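Local coordinates for L protein (CAS virus, PDB 5MV0), which probably cleaves capped host mRNAs through the endonuclease activity of this N-terminal domain, supplying primers for viral transcription by cap-snatching, at residues R45-I48 / H49-N52. Residues are numbered along the deposited sequence; the frame is centred on the assembly and turned at random.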
loop_
_atom_site.group_PDB
_atom_site.type_symbol
_atom_site.label_atom_id
_atom_site.label_comp_id
_atom_site.label_asym_id
_atom_site.label_seq_id
_atom_site.Cartn_x
_atom_site.Cartn_y
_atom_site.Cartn_z
ATOM N N ARG B 45 -1.966 13.922 2.965
ATOM C CA ARG B 45 -2.834 14.647 2.042
ATOM C C ARG B 45 -2.019 15.509 1.075
ATOM O O ARG B 45 -2.240 15.483 -0.148
ATOM C CB ARG B 45 -3.814 15.483 2.858
ATOM C CG ARG B 45 -4.672 16.450 2.100
ATOM C CD ARG B 45 -5.700 17.039 3.073
ATOM N NE ARG B 45 -6.550 18.021 2.422
ATOM C CZ ARG B 45 -6.255 19.314 2.332
ATOM N NH1 ARG B 45 -5.128 19.785 2.860
ATOM N NH2 ARG B 45 -7.084 20.134 1.709
ATOM N N ALA B 46 -1.051 16.261 1.611
ATOM C CA ALA B 46 -0.200 17.100 0.772
ATOM C C ALA B 46 0.692 16.261 -0.135
ATOM O O ALA B 46 0.932 16.636 -1.290
ATOM C CB ALA B 46 0.651 18.028 1.647
ATOM N N THR B 47 1.201 15.129 0.370
ATOM C CA THR B 47 2.097 14.287 -0.429
ATOM C C THR B 47 1.356 13.619 -1.586
ATOM O O THR B 47 1.926 13.436 -2.671
ATOM C CB THR B 47 2.759 13.223 0.457
ATOM O OG1 THR B 47 3.527 13.860 1.481
ATOM C CG2 THR B 47 3.688 12.371 -0.350
ATOM N N ILE B 48 0.102 13.213 -1.364
ATOM C CA ILE B 48 -0.717 12.665 -2.448
ATOM C C ILE B 48 -0.878 13.695 -3.571
ATOM O O ILE B 48 -0.725 13.388 -4.766
ATOM C CB ILE B 48 -2.079 12.198 -1.894
ATOM C CG1 ILE B 48 -1.876 11.020 -0.916
ATOM C CG2 ILE B 48 -3.034 11.822 -3.025
ATOM C CD1 ILE B 48 -3.132 10.641 -0.118
ATOM N N HIS B 49 -1.193 14.934 -3.200
ATOM C CA HIS B 49 -1.277 16.014 -4.181
ATOM C C HIS B 49 0.020 16.153 -4.977
ATOM O O HIS B 49 -0.008 16.226 -6.214
ATOM C CB HIS B 49 -1.610 17.319 -3.464
ATOM C CG HIS B 49 -1.768 18.494 -4.372
ATOM N ND1 HIS B 49 -2.704 18.535 -5.383
ATOM C CD2 HIS B 49 -1.129 19.689 -4.397
ATOM C CE1 HIS B 49 -2.633 19.704 -5.997
ATOM N NE2 HIS B 49 -1.688 20.425 -5.414
ATOM N N GLU B 50 1.169 16.220 -4.280
ATOM C CA GLU B 50 2.462 16.321 -4.960
ATOM C C GLU B 50 2.675 15.160 -5.910
ATOM O O GLU B 50 3.123 15.345 -7.045
ATOM C CB GLU B 50 3.622 16.328 -3.960
ATOM C CG GLU B 50 3.740 17.506 -3.037
ATOM C CD GLU B 50 4.729 17.205 -1.896
ATOM O OE1 GLU B 50 5.412 16.146 -1.944
ATOM O OE2 GLU B 50 4.809 18.011 -0.950
ATOM N N LEU B 51 2.413 13.941 -5.436
ATOM C CA LEU B 51 2.609 12.753 -6.263
ATOM C C LEU B 51 1.803 12.832 -7.554
ATOM O O LEU B 51 2.322 12.575 -8.646
ATOM C CB LEU B 51 2.212 11.498 -5.482
ATOM C CG LEU B 51 2.338 10.191 -6.274
ATOM C CD1 LEU B 51 3.749 10.090 -6.864
ATOM C CD2 LEU B 51 2.032 8.993 -5.389
ATOM N N ASN B 52 0.521 13.161 -7.446
ATOM C CA ASN B 52 -0.314 13.131 -8.636
ATOM C C ASN B 52 -0.019 14.296 -9.575
ATOM O O ASN B 52 -0.142 14.145 -10.796
ATOM C CB ASN B 52 -1.768 13.069 -8.209
ATOM C CG ASN B 52 -2.112 11.705 -7.618
ATOM O OD1 ASN B 52 -1.672 10.679 -8.140
ATOM N ND2 ASN B 52 -2.860 11.687 -6.525
#
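Ile48 and Asn52, one helical turn apart, run alongside each other in the same direction, with Ile48 CG2 packed against Asn52 ND2 at 3.5 Å. Asn52 swings CG back beside its N (chi1 -71°), which turns the amide toward the preceding turn. The amide nitrogen also sits 3.2 Å from Ile48 O, but the geometry does not suit a hydrogen bond; its hydrogen bond goes to Arg149 O instead. Glu50 uses its aliphatic part across the contact: CG rests 3.4 Å from Ala46 O, and the side chain brings OE1 to 4.4 Å from Thr47 CG2. OE1 is bound by His61 NE2, whereas OE2 lies near Asp88 OD1, like charges close together. Four successive i to i+4 backbone bonds, from His49 N to Arg45 O through Asn52 N to Ile48 O, mark regular alpha-helix in the middle of helix 34-57. The shortest is Leu51 N to Thr47 O, 2.9 Å. This helix belongs to the arenavirus cap-snatching domain, a member of the PDDEXK nuclease clan, and here it packs side chains against strand 98-106. His49 faces that strand: CB passes 3.4 Å from Ala46 O, and CG, anti to the backbone N (chi1 -178°), carries the ring away from the preceding turn, onto Ala104 and Thr106. Arg149 N binds ND1, and Ser105 O weakly holds NE2. Thr47 OG1 turns back to Arg43 O within the same helix, and Thr47 and Leu51 both touch His61 of strand 60-61.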